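Local atomic coordinates of imelysin (Bacteroides ovatus, PDB entry 3N8U), a protein that probably acts as a peptidase of the imelysin family, a mainly helical bacterial protein. Residues K36-N41 and M296-N301; D96-Y101 and E190-M195; K243-K248 and E280-S285. One frame throughout, in Å; residues are numbered along the deposited sequence.

Contact 1. Residues K36-N41 and M296-N301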
ATOM      1  N   LYS A  36       4.502 -13.256  -4.777  1.00 18.86           N
ATOM      2  CA  LYS A  36       5.568 -13.846  -3.972  0.60 19.00           C
ATOM      3  C   LYS A  36       6.931 -13.362  -4.508  1.00 21.53           C
ATOM      4  O   LYS A  36       7.799 -12.937  -3.731  1.00 21.84           O
ATOM      5  CB  LYS A  36       5.438 -15.381  -4.041  0.60 22.08           C
ATOM      6  CG  LYS A  36       6.573 -16.179  -3.445  0.60 26.13           C
ATOM      7  CD  LYS A  36       6.118 -17.622  -3.270  0.60 25.48           C
ATOM      8  CE  LYS A  36       7.266 -18.587  -3.175  0.60 43.04           C
ATOM      9  NZ  LYS A  36       6.799 -19.994  -3.302  0.60 46.43           N
ATOM     10  N   THR A  37       7.110 -13.406  -5.844  1.00 19.73           N
ATOM     11  CA  THR A  37       8.335 -12.967  -6.498  1.00 20.82           C
ATOM     12  C   THR A  37       8.579 -11.481  -6.259  1.00 22.41           C
ATOM     13  O   THR A  37       9.696 -11.086  -5.889  1.00 23.11           O
ATOM     14  CB  THR A  37       8.284 -13.308  -7.987  1.00 23.95           C
ATOM     15  OG1 THR A  37       8.219 -14.725  -8.101  1.00 23.47           O
ATOM     16  CG2 THR A  37       9.501 -12.762  -8.764  1.00 25.07           C
ATOM     17  N   ASP A  38       7.543 -10.653  -6.465  1.00 19.59           N
ATOM     18  CA  ASP A  38       7.683  -9.213  -6.295  1.00 19.25           C
ATOM     19  C   ASP A  38       8.057  -8.845  -4.870  1.00 22.06           C
ATOM     20  O   ASP A  38       8.985  -8.038  -4.665  1.00 20.64           O
ATOM     21  CB  ASP A  38       6.399  -8.511  -6.735  1.00 19.45           C
ATOM     22  CG  ASP A  38       6.173  -8.538  -8.241  1.00 20.72           C
ATOM     23  OD1 ASP A  38       7.183  -8.652  -9.004  1.00 24.33           O
ATOM     24  OD2 ASP A  38       5.018  -8.419  -8.658  1.00 19.69           O
ATOM     25  N   ALA A  39       7.387  -9.460  -3.866  1.00 19.21           N
ATOM     26  CA  ALA A  39       7.697  -9.151  -2.454  1.00 18.27           C
ATOM     27  C   ALA A  39       9.098  -9.621  -2.084  1.00 21.62           C
ATOM     28  O   ALA A  39       9.803  -8.919  -1.358  1.00 21.11           O
ATOM     29  CB  ALA A  39       6.666  -9.785  -1.531  1.00 18.50           C
ATOM     30  N   THR A  40       9.541 -10.772  -2.620  1.00 20.85           N
ATOM     31  CA  THR A  40      10.889 -11.228  -2.322  1.00 21.30           C
ATOM     32  C   THR A  40      11.918 -10.282  -2.907  1.00 23.39           C
ATOM     33  O   THR A  40      12.915  -9.949  -2.237  1.00 22.86           O
ATOM     34  CB  THR A  40      11.071 -12.657  -2.829  1.00 24.17           C
ATOM     35  OG1 THR A  40      10.176 -13.494  -2.102  1.00 21.85           O
ATOM     36  CG2 THR A  40      12.523 -13.159  -2.676  1.00 23.31           C
ATOM     37  N   ASN A  41      11.699  -9.854  -4.172  1.00 20.13           N
ATOM     38  CA  ASN A  41      12.660  -8.980  -4.857  1.00 20.79           C
ATOM     39  C   ASN A  41      12.741  -7.615  -4.196  1.00 22.19           C
ATOM     40  O   ASN A  41      13.822  -7.016  -4.146  1.00 23.21           O
ATOM     41  CB  ASN A  41      12.311  -8.838  -6.324  1.00 22.94           C
ATOM     42  CG  ASN A  41      12.631 -10.071  -7.108  1.00 29.45           C
ATOM     43  OD1 ASN A  41      13.456 -10.899  -6.699  1.00 28.20           O
ATOM     44  ND2 ASN A  41      11.977 -10.233  -8.239  1.00 25.57           N
HETATM   45  N   MSE A 296      11.538  -0.062  -9.552  1.00 22.52           N
HETATM   46  CA  MSE A 296      11.394  -1.413 -10.112  1.00 22.10           C
HETATM   47  C   MSE A 296       9.986  -1.693 -10.635  1.00 25.71           C
HETATM   48  O   MSE A 296       9.739  -2.773 -11.204  1.00 25.61           O
HETATM   49  CB  MSE A 296      11.782  -2.480  -9.087  1.00 23.31           C
HETATM   50  CG  MSE A 296      13.253  -2.456  -8.719  1.00 28.49           C
HETATM   51 SE   MSE A 296      13.590  -3.551  -7.156  0.75 31.90          SE
HETATM   52  CE  MSE A 296      13.944  -5.191  -8.003  1.00 30.01           C
ATOM     53  N   GLY A 297       9.061  -0.766 -10.385  1.00 21.51           N
ATOM     54  CA  GLY A 297       7.674  -0.922 -10.820  1.00 20.90           C
ATOM     55  C   GLY A 297       6.924  -1.939  -9.993  1.00 23.09           C
ATOM     56  O   GLY A 297       5.894  -2.474 -10.439  1.00 21.93           O
ATOM     57  N   LEU A 298       7.431  -2.214  -8.769  1.00 19.75           N
ATOM     58  CA  LEU A 298       6.799  -3.200  -7.876  1.00 19.22           C
ATOM     59  C   LEU A 298       5.482  -2.732  -7.259  1.00 20.95           C
ATOM     60  O   LEU A 298       4.602  -3.547  -6.997  1.00 19.48           O
ATOM     61  CB  LEU A 298       7.772  -3.724  -6.824  1.00 19.36           C
ATOM     62  CG  LEU A 298       9.056  -4.348  -7.393  1.00 24.55           C
ATOM     63  CD1 LEU A 298       9.971  -4.803  -6.304  1.00 25.77           C
ATOM     64  CD2 LEU A 298       8.738  -5.496  -8.391  1.00 26.08           C
ATOM     65  N   ASP A 299       5.338  -1.415  -7.057  1.00 18.60           N
ATOM     66  CA  ASP A 299       4.091  -0.841  -6.571  1.00 17.13           C
ATOM     67  C   ASP A 299       2.951  -1.161  -7.579  1.00 19.03           C
ATOM     68  O   ASP A 299       2.054  -1.947  -7.225  1.00 18.71           O
ATOM     69  CB  ASP A 299       4.288   0.668  -6.307  1.00 18.46           C
ATOM     70  CG  ASP A 299       3.037   1.492  -6.063  1.00 24.26           C
ATOM     71  OD1 ASP A 299       1.962   0.895  -5.862  1.00 21.58           O
ATOM     72  OD2 ASP A 299       3.157   2.734  -5.993  1.00 28.90           O
ATOM     73  N   PRO A 300       3.025  -0.741  -8.875  1.00 17.93           N
ATOM     74  CA  PRO A 300       1.954  -1.132  -9.810  1.00 18.50           C
ATOM     75  C   PRO A 300       1.930  -2.639 -10.111  1.00 19.56           C
ATOM     76  O   PRO A 300       0.870  -3.153 -10.438  1.00 17.90           O
ATOM     77  CB  PRO A 300       2.210  -0.272 -11.050  1.00 20.51           C
ATOM     78  CG  PRO A 300       3.650   0.122 -10.962  1.00 24.28           C
ATOM     79  CD  PRO A 300       3.991   0.197  -9.507  1.00 20.38           C
ATOM     80  N   ASN A 301       3.077  -3.364  -9.966  1.00 17.33           N
ATOM     81  CA  ASN A 301       3.056  -4.838 -10.142  1.00 16.94           C
ATOM     82  C   ASN A 301       2.144  -5.496  -9.106  1.00 20.59           C
ATOM     83  O   ASN A 301       1.457  -6.463  -9.423  1.00 19.54           O
ATOM     84  CB  ASN A 301       4.463  -5.455 -10.003  1.00 17.87           C
ATOM     85  CG  ASN A 301       5.215  -5.573 -11.287  1.00 22.75           C
ATOM     86  OD1 ASN A 301       4.797  -5.050 -12.317  1.00 20.58           O
ATOM     87  ND2 ASN A 301       6.342  -6.279 -11.241  1.00 21.80           N
TER
HETATM   88  O   HOH W   1       2.427  -8.992  -8.668  1.00 17.73           O
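Asp-38 lays its carboxylate across the root of Asn-301, the two side chains meeting at about a right angle. Its OD2 sits 3.3 Å from Asn-301 CB, while OD1 takes a weak hydrogen bond from Asn-301 ND2 at 3.4 Å, with an N-H...O angle of 151°. The carboxylate and amide planes are only 29° apart. A water ties the same pair a second time, donating to Asp-38 OD2 at 2.7 Å and to the backbone O of Asn-301 at 2.8 Å. The stronger grips come from outside: Arg-342 forms a salt bridge with Asp-38 OD2, and Trp-326 and Gln-339 both donate to Asn-301 OD1. With CG beside its backbone N (chi1 -71°), Asp-38 also brings OD1 to 3.6 Å from Leu-298 CD2; the other methyl, CD1, rests 3.8 Å from the backbone O of Asp-38. At the margin the CE methyl of Met-296, a selenomethionine, reaches Asn-41 CB at 4.3 Å. Putting an alanine at Asp-38 would probably leave Arg-342 without this carboxylate mate and remove both the water's link and the weak ND2 bond to helix 21-47. Gly-297, with positive phi, follows helix 292-295 and is the N-cap of helix 298-303: a helix-loop-helix connection, docked through Leu-298 and Asn-301 of the second helix's first turn on the long helix 21-47 of a mainly helical fold.

Contact 2. Residues D96-Y101 and E190-M195; sequences DPYNLY and ETVAAM
Met-195 and Tyr-98 make a Met-aromatic contact: the selenium of this selenomethionine lies 4.3 Å from the centroid of the Tyr-98 ring, 32° off the ring normal, an oblique approach. SE comes nearest to CD2 of the ring, at 3.8 Å, and stays almost as near to CG and CB, so it lies obliquely beside the CB-CG-CD2 end of the side chain, well away from the hydroxyl. The rest is van der Waals packing of methyl groups on the tyrosine. Thr-191 offers its methyl CG2, 3.7 Å from Tyr-98 CD1, and Val-192 sets CG2 3.5 Å from Tyr-98 CZ and 3.3 Å from Tyr-98 OH. Tyr-98 reaches all three because its CG stands anti to the backbone N (chi1 179°), which swings the ring across to helix 189-214. The polar branch of Thr-191 is used elsewhere: its OG1 hydrogen-bonds to Ser-188 and to the backbone O of Ile-186, just before its helix. Ile-94 of helix 71-102 also touches Thr-191 and Met-195. The segments run at 133° to each other with their axes 11.2 Å apart at closest approach, a wide separation bridged by one large aromatic. The last turn of helix 71-102, beyond the kink at Pro-97, thus meets the first two turns of helix 189-214: a Met-aromatic contact, with two methyl neighbours, joining steeply crossing helices near the surface of a mainly helical fold.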
ATOM      1  N   ASP A  96     -11.858  10.163  -5.405  1.00 13.22           N
ATOM      2  CA  ASP A  96     -12.285   9.835  -6.785  1.00 13.73           C
ATOM      3  C   ASP A  96     -13.695   9.183  -6.783  1.00 15.92           C
ATOM      4  O   ASP A  96     -14.600   9.724  -7.423  1.00 16.80           O
ATOM      5  CB  ASP A  96     -11.256   8.978  -7.520  1.00 16.01           C
ATOM      6  CG  ASP A  96     -10.009   9.749  -7.923  1.00 22.20           C
ATOM      7  OD1 ASP A  96     -10.050  11.018  -7.903  1.00 21.24           O
ATOM      8  OD2 ASP A  96      -9.020   9.100  -8.329  1.00 23.44           O
ATOM      9  N   PRO A  97     -13.947   8.139  -5.949  1.00 13.08           N
ATOM     10  CA  PRO A  97     -15.336   7.626  -5.828  1.00 12.20           C
ATOM     11  C   PRO A  97     -16.309   8.716  -5.324  1.00 14.42           C
ATOM     12  O   PRO A  97     -17.406   8.866  -5.870  1.00 14.80           O
ATOM     13  CB  PRO A  97     -15.214   6.486  -4.805  1.00 14.07           C
ATOM     14  CG  PRO A  97     -13.762   6.082  -4.853  1.00 17.74           C
ATOM     15  CD  PRO A  97     -13.000   7.345  -5.140  1.00 14.23           C
ATOM     16  N   TYR A  98     -15.895   9.507  -4.312  1.00 14.29           N
ATOM     17  CA  TYR A  98     -16.770  10.551  -3.799  1.00 14.34           C
ATOM     18  C   TYR A  98     -17.193  11.549  -4.898  1.00 15.66           C
ATOM     19  O   TYR A  98     -18.374  11.869  -5.022  1.00 15.44           O
ATOM     20  CB  TYR A  98     -16.086  11.303  -2.645  1.00 15.45           C
ATOM     21  CG  TYR A  98     -16.962  12.411  -2.092  1.00 16.43           C
ATOM     22  CD1 TYR A  98     -17.977  12.134  -1.177  1.00 18.62           C
ATOM     23  CD2 TYR A  98     -16.783  13.736  -2.492  1.00 17.59           C
ATOM     24  CE1 TYR A  98     -18.797  13.145  -0.680  1.00 19.11           C
ATOM     25  CE2 TYR A  98     -17.559  14.765  -1.951  1.00 18.02           C
ATOM     26  CZ  TYR A  98     -18.579  14.459  -1.061  1.00 24.43           C
ATOM     27  OH  TYR A  98     -19.401  15.455  -0.583  1.00 24.64           O
ATOM     28  N   ASN A  99     -16.218  12.094  -5.640  1.00 13.72           N
ATOM     29  CA  ASN A  99     -16.533  13.090  -6.655  1.00 14.29           C
ATOM     30  C   ASN A  99     -17.334  12.504  -7.810  1.00 17.12           C
ATOM     31  O   ASN A  99     -18.198  13.195  -8.334  1.00 17.51           O
ATOM     32  CB  ASN A  99     -15.269  13.782  -7.130  1.00 14.84           C
ATOM     33  CG  ASN A  99     -14.799  14.803  -6.117  1.00 28.09           C
ATOM     34  OD1 ASN A  99     -13.749  14.653  -5.473  1.00 28.09           O
ATOM     35  ND2 ASN A  99     -15.612  15.833  -5.901  1.00 23.57           N
ATOM     36  N   LEU A 100     -17.102  11.230  -8.170  1.00 14.25           N
ATOM     37  CA  LEU A 100     -17.930  10.596  -9.207  1.00 15.41           C
ATOM     38  C   LEU A 100     -19.372  10.547  -8.719  1.00 17.12           C
ATOM     39  O   LEU A 100     -20.292  10.934  -9.443  1.00 18.61           O
ATOM     40  CB  LEU A 100     -17.450   9.180  -9.516  1.00 15.07           C
ATOM     41  CG  LEU A 100     -16.336   9.051 -10.559  1.00 18.17           C
ATOM     42  CD1 LEU A 100     -15.605   7.719 -10.412  1.00 18.68           C
ATOM     43  CD2 LEU A 100     -16.887   9.258 -11.997  1.00 17.66           C
ATOM     44  N   TYR A 101     -19.554  10.070  -7.478  1.00 15.24           N
ATOM     45  CA  TYR A 101     -20.887   9.907  -6.879  1.00 15.30           C
ATOM     46  C   TYR A 101     -21.635  11.234  -6.792  1.00 18.83           C
ATOM     47  O   TYR A 101     -22.818  11.316  -7.187  1.00 18.00           O
ATOM     48  CB  TYR A 101     -20.730   9.270  -5.486  1.00 15.56           C
ATOM     49  CG  TYR A 101     -21.980   8.573  -4.998  1.00 15.14           C
ATOM     50  CD1 TYR A 101     -23.051   9.300  -4.494  1.00 17.63           C
ATOM     51  CD2 TYR A 101     -22.029   7.180  -4.894  1.00 15.43           C
ATOM     52  CE1 TYR A 101     -24.214   8.667  -4.064  1.00 17.18           C
ATOM     53  CE2 TYR A 101     -23.169   6.532  -4.396  1.00 15.74           C
ATOM     54  CZ  TYR A 101     -24.246   7.287  -3.959  1.00 18.53           C
ATOM     55  OH  TYR A 101     -25.354   6.678  -3.433  1.00 17.50           O
ATOM     56  N   GLU A 190     -19.422  11.158   6.873  1.00 15.40           N
ATOM     57  CA  GLU A 190     -18.161  10.570   7.364  1.00 14.93           C
ATOM     58  C   GLU A 190     -17.092  10.525   6.279  1.00 15.43           C
ATOM     59  O   GLU A 190     -15.931  10.776   6.567  1.00 13.74           O
ATOM     60  CB  GLU A 190     -18.393   9.181   7.957  1.00 15.69           C
ATOM     61  CG  GLU A 190     -19.220   9.200   9.249  1.00 15.48           C
ATOM     62  CD  GLU A 190     -20.734   9.202   9.095  1.00 25.09           C
ATOM     63  OE1 GLU A 190     -21.230   9.295   7.949  1.00 17.91           O
ATOM     64  OE2 GLU A 190     -21.425   9.053  10.127  1.00 27.18           O
ATOM     65  N   THR A 191     -17.486  10.291   5.020  1.00 14.63           N
ATOM     66  CA  THR A 191     -16.519  10.303   3.915  1.00 14.59           C
ATOM     67  C   THR A 191     -15.877  11.697   3.794  1.00 15.96           C
ATOM     68  O   THR A 191     -14.655  11.816   3.638  1.00 14.85           O
ATOM     69  CB  THR A 191     -17.227   9.968   2.607  1.00 14.84           C
ATOM     70  OG1 THR A 191     -17.743   8.645   2.724  1.00 14.31           O
ATOM     71  CG2 THR A 191     -16.286  10.070   1.395  1.00 14.58           C
ATOM     72  N   VAL A 192     -16.721  12.754   3.805  1.00 13.32           N
ATOM     73  CA  VAL A 192     -16.228  14.124   3.719  1.00 13.53           C
ATOM     74  C   VAL A 192     -15.264  14.424   4.901  1.00 15.16           C
ATOM     75  O   VAL A 192     -14.182  14.979   4.690  1.00 14.39           O
ATOM     76  CB  VAL A 192     -17.385  15.142   3.669  1.00 17.47           C
ATOM     77  CG1 VAL A 192     -16.856  16.590   3.710  1.00 18.21           C
ATOM     78  CG2 VAL A 192     -18.237  14.919   2.418  1.00 17.03           C
ATOM     79  N   ALA A 193     -15.630  13.985   6.128  1.00 13.10           N
ATOM     80  CA  ALA A 193     -14.778  14.223   7.330  1.00 13.69           C
ATOM     81  C   ALA A 193     -13.432  13.491   7.176  1.00 14.71           C
ATOM     82  O   ALA A 193     -12.373  14.034   7.546  1.00 15.27           O
ATOM     83  CB  ALA A 193     -15.490  13.748   8.593  1.00 15.46           C
ATOM     84  N   ALA A 194     -13.446  12.306   6.541  1.00 13.50           N
ATOM     85  CA  ALA A 194     -12.183  11.590   6.294  1.00 12.18           C
ATOM     86  C   ALA A 194     -11.329  12.307   5.275  1.00 14.05           C
ATOM     87  O   ALA A 194     -10.108  12.410   5.466  1.00 14.26           O
ATOM     88  CB  ALA A 194     -12.463  10.164   5.843  1.00 12.69           C
HETATM   89  N   MSE A 195     -11.957  12.860   4.212  1.00 12.07           N
HETATM   90  CA  MSE A 195     -11.207  13.628   3.228  1.00 11.14           C
HETATM   91  C   MSE A 195     -10.595  14.848   3.890  1.00 13.85           C
HETATM   92  O   MSE A 195      -9.415  15.153   3.670  1.00 13.87           O
HETATM   93  CB  MSE A 195     -12.083  14.023   2.045  1.00 11.48           C
HETATM   94  CG  MSE A 195     -12.446  12.811   1.200  1.00 10.64           C
HETATM   95 SE   MSE A 195     -13.715  13.307  -0.215  0.75 11.47          SE
HETATM   96  CE  MSE A 195     -12.547  14.371  -1.418  1.00 13.10           C
TER

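Contact 3. Residues K243-K248 and E280-S285; sequences KSLKEK and EPWEKS
Leu-245 packs along Pro-281 and Trp-282, and its atoms can be taken in order. Its CA already touches the proline, 3.7 Å from Pro-281 CG, and CB follows at 4.1 Å from that same ring carbon. CG stands anti to the backbone N (chi1 178°), which sends the branch past the proline to lie beside Trp-282, both side chains pointing the same way. There the methyls part: CD1 lies 3.9 Å from Trp-282 CB, and CD2 meets the indole edge near its plane, 3.7 Å from CE3. Pro-281 is further bordered by Ser-244 OG, 3.7 Å from its CB, and by CD of Lys-248, whose chain crosses the ring obliquely. On the tryptophan's own segment, Ser-285 OG stands over one face of the indole and donates to Trp-282 O at 2.7 Å, on a lone pair in the carbonyl plane; the backbone N of Ser-285 uses that oxygen too. Outside, Trp-282 NE1 hydrogen-bonds to Asp-303, and the Trp-282 side chain lies about 6 Å from a bound magnesium ion. The salt bridge of Lys-243 with Glu-247 stays within one segment, as does that of Lys-284 with Glu-280, where the glutamate is modelled in two positions. The join between the helices therefore rests mainly on van der Waals packing of Leu-245 on Pro-281 and the indole edge.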
ATOM      1  N   LYS A 243      10.083  -7.333   5.027  1.00 19.34           N
ATOM      2  CA  LYS A 243      10.327  -8.724   5.433  1.00 20.89           C
ATOM      3  C   LYS A 243       8.987  -9.396   5.698  1.00 22.52           C
ATOM      4  O   LYS A 243       8.748 -10.505   5.216  1.00 21.24           O
ATOM      5  CB  LYS A 243      11.192  -8.772   6.700  1.00 24.19           C
ATOM      6  CG  LYS A 243      11.608 -10.182   7.094  1.00 29.94           C
ATOM      7  CD  LYS A 243      12.688 -10.141   8.168  1.00 35.13           C
ATOM      8  CE  LYS A 243      13.143 -11.525   8.576  1.00 49.92           C
ATOM      9  NZ  LYS A 243      12.166 -12.179   9.491  1.00 59.50           N
ATOM     10  N   SER A 244       8.104  -8.710   6.460  1.00 18.20           N
ATOM     11  CA  SER A 244       6.766  -9.212   6.774  0.60 16.98           C
ATOM     12  C   SER A 244       5.969  -9.448   5.488  1.00 19.99           C
ATOM     13  O   SER A 244       5.285 -10.473   5.355  1.00 18.99           O
ATOM     14  CB  SER A 244       6.034  -8.221   7.670  0.60 18.22           C
ATOM     15  OG  SER A 244       4.727  -8.674   7.963  0.60 18.17           O
ATOM     16  N   LEU A 245       6.035  -8.495   4.536  1.00 17.28           N
ATOM     17  CA  LEU A 245       5.326  -8.643   3.259  1.00 16.94           C
ATOM     18  C   LEU A 245       5.855  -9.879   2.496  1.00 17.97           C
ATOM     19  O   LEU A 245       5.069 -10.632   1.906  1.00 17.39           O
ATOM     20  CB  LEU A 245       5.511  -7.375   2.408  1.00 16.79           C
ATOM     21  CG  LEU A 245       4.875  -7.389   1.010  1.00 19.59           C
ATOM     22  CD1 LEU A 245       3.362  -7.592   1.089  1.00 19.95           C
ATOM     23  CD2 LEU A 245       5.180  -6.092   0.285  1.00 21.21           C
ATOM     24  N   LYS A 246       7.179 -10.085   2.499  1.00 17.71           N
ATOM     25  CA  LYS A 246       7.753 -11.237   1.826  0.50 18.06           C
ATOM     26  C   LYS A 246       7.203 -12.522   2.455  1.00 21.36           C
ATOM     27  O   LYS A 246       6.709 -13.390   1.737  1.00 20.96           O
ATOM     28  CB  LYS A 246       9.285 -11.195   1.913  0.50 20.23           C
ATOM     29  CG  LYS A 246       9.969 -12.371   1.224  0.50 22.46           C
ATOM     30  CD  LYS A 246      11.422 -12.489   1.634  0.50 26.80           C
ATOM     31  CE  LYS A 246      11.611 -13.365   2.856  0.50 42.94           C
ATOM     32  NZ  LYS A 246      13.006 -13.312   3.368  0.50 53.81           N
ATOM     33  N   GLU A 247       7.252 -12.617   3.795  1.00 19.00           N
ATOM     34  CA  GLU A 247       6.790 -13.799   4.528  1.00 18.70           C
ATOM     35  C   GLU A 247       5.324 -14.045   4.293  1.00 21.20           C
ATOM     36  O   GLU A 247       4.905 -15.184   4.063  1.00 20.06           O
ATOM     37  CB  GLU A 247       7.044 -13.622   6.031  1.00 20.54           C
ATOM     38  CG  GLU A 247       8.509 -13.718   6.410  1.00 23.68           C
ATOM     39  CD  GLU A 247       8.835 -13.380   7.855  1.00 41.75           C
ATOM     40  OE1 GLU A 247       7.905 -13.039   8.623  1.00 38.24           O
ATOM     41  OE2 GLU A 247      10.027 -13.472   8.221  1.00 39.63           O
ATOM     42  N   LYS A 248       4.526 -12.978   4.331  1.00 16.80           N
ATOM     43  CA  LYS A 248       3.078 -13.112   4.197  0.50 15.89           C
ATOM     44  C   LYS A 248       2.612 -13.354   2.770  1.00 18.93           C
ATOM     45  O   LYS A 248       1.607 -14.045   2.567  1.00 17.31           O
ATOM     46  CB  LYS A 248       2.361 -11.953   4.884  0.50 17.58           C
ATOM     47  CG  LYS A 248       2.577 -12.009   6.396  0.50 15.49           C
ATOM     48  CD  LYS A 248       2.159 -10.746   7.112  0.50 22.28           C
ATOM     49  CE  LYS A 248       2.276 -10.918   8.614  0.50 22.08           C
ATOM     50  NZ  LYS A 248       3.699 -11.026   9.061  0.50 23.45           N
ATOM     51  N   GLU A 280      -1.766  -6.312   4.900  1.00 13.13           N
ATOM     52  CA  GLU A 280      -1.437  -5.424   6.013  0.50 12.61           C
ATOM     53  C   GLU A 280      -0.038  -4.803   5.898  1.00 14.40           C
ATOM     54  O   GLU A 280       0.058  -3.570   5.864  1.00 13.96           O
ATOM     55  CB  GLU A 280      -1.663  -6.095   7.380  0.50 13.43           C
ATOM     56  CG  GLU A 280      -1.583  -5.107   8.537  0.50 18.90           C
ATOM     57  CD  GLU A 280      -1.638  -5.700   9.932  0.50 34.30           C
ATOM     58  OE1 GLU A 280      -1.751  -6.940  10.054  0.50 32.79           O
ATOM     59  OE2 GLU A 280      -1.551  -4.919  10.907  0.50 28.77           O
ATOM     60  N   PRO A 281       1.069  -5.598   5.774  1.00 13.53           N
ATOM     61  CA  PRO A 281       2.387  -4.945   5.661  1.00 12.80           C
ATOM     62  C   PRO A 281       2.488  -4.131   4.362  1.00 15.51           C
ATOM     63  O   PRO A 281       3.131  -3.087   4.371  1.00 16.70           O
ATOM     64  CB  PRO A 281       3.386  -6.106   5.714  1.00 14.75           C
ATOM     65  CG  PRO A 281       2.575  -7.332   5.287  1.00 17.67           C
ATOM     66  CD  PRO A 281       1.196  -7.075   5.810  1.00 14.58           C
ATOM     67  N   TRP A 282       1.807  -4.565   3.265  1.00 13.60           N
ATOM     68  CA  TRP A 282       1.818  -3.750   2.050  1.00 13.69           C
ATOM     69  C   TRP A 282       1.174  -2.374   2.315  1.00 15.31           C
ATOM     70  O   TRP A 282       1.756  -1.329   1.998  1.00 14.25           O
ATOM     71  CB  TRP A 282       1.112  -4.449   0.867  1.00 13.43           C
ATOM     72  CG  TRP A 282       0.950  -3.507  -0.288  1.00 13.99           C
ATOM     73  CD1 TRP A 282      -0.184  -2.847  -0.644  1.00 16.13           C
ATOM     74  CD2 TRP A 282       2.016  -2.923  -1.063  1.00 14.60           C
ATOM     75  NE1 TRP A 282       0.090  -1.934  -1.641  1.00 15.43           N
ATOM     76  CE2 TRP A 282       1.438  -1.934  -1.891  1.00 17.58           C
ATOM     77  CE3 TRP A 282       3.419  -3.090  -1.080  1.00 17.32           C
ATOM     78  CZ2 TRP A 282       2.198  -1.151  -2.773  1.00 17.92           C
ATOM     79  CZ3 TRP A 282       4.177  -2.307  -1.956  1.00 19.04           C
ATOM     80  CH2 TRP A 282       3.566  -1.355  -2.793  1.00 19.33           C
ATOM     81  N   GLU A 283      -0.040  -2.371   2.861  1.00 12.04           N
ATOM     82  CA  GLU A 283      -0.754  -1.125   3.121  1.00 11.97           C
ATOM     83  C   GLU A 283       0.006  -0.231   4.111  1.00 14.23           C
ATOM     84  O   GLU A 283       0.047   0.993   3.938  1.00 14.94           O
ATOM     85  CB  GLU A 283      -2.149  -1.448   3.638  1.00 13.02           C
ATOM     86  CG  GLU A 283      -3.001  -2.122   2.576  1.00 13.05           C
ATOM     87  CD  GLU A 283      -4.115  -3.013   3.101  1.00 15.94           C
ATOM     88  OE1 GLU A 283      -4.163  -3.293   4.325  1.00 14.20           O
ATOM     89  OE2 GLU A 283      -4.921  -3.468   2.262  1.00 14.29           O
ATOM     90  N   LYS A 284       0.673  -0.861   5.079  1.00 12.85           N
ATOM     91  CA  LYS A 284       1.485  -0.173   6.074  1.00 13.01           C
ATOM     92  C   LYS A 284       2.832   0.275   5.496  1.00 15.51           C
ATOM     93  O   LYS A 284       3.634   0.889   6.213  1.00 14.92           O
ATOM     94  CB  LYS A 284       1.678  -1.041   7.323  1.00 15.24           C
ATOM     95  CG  LYS A 284       0.397  -1.115   8.156  1.00 18.20           C
ATOM     96  CD  LYS A 284       0.645  -1.691   9.489  1.00 24.54           C
ATOM     97  CE  LYS A 284      -0.558  -1.533  10.391  1.00 18.30           C
ATOM     98  NZ  LYS A 284      -0.383  -2.299  11.638  1.00 21.17           N
ATOM     99  N   SER A 285       3.077   0.007   4.194  1.00 13.70           N
ATOM    100  CA  SER A 285       4.316   0.461   3.531  1.00 13.53           C
ATOM    101  C   SER A 285       4.059   1.655   2.598  1.00 15.05           C
ATOM    102  O   SER A 285       4.995   2.173   1.988  1.00 15.54           O
ATOM    103  CB  SER A 285       4.979  -0.683   2.745  1.00 15.23           C
ATOM    104  OG  SER A 285       4.408  -0.878   1.454  1.00 15.66           O
TER

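Overall arrangement
From the N terminus, helix 21-47 supplies the first half of contact 1, whose partner waits until helix 298-303, so this contact closes the longest loop. Both others lie within it. Contact 2 closes first, joining the end of helix 71-102 to the start of helix 189-214; contact 3 follows in series, folding helix 265-283 back on helix 223-261. None cross. Contacts 1 and 3 touch in space: Ala-39 and Thr-40 pack on Leu-245 and Lys-246, and Asp-299 meets Trp-282, so four helices join there. Contact 2 stands apart, its centre about 30 Å from that of contact 1, on the opposite side of the chain's centre.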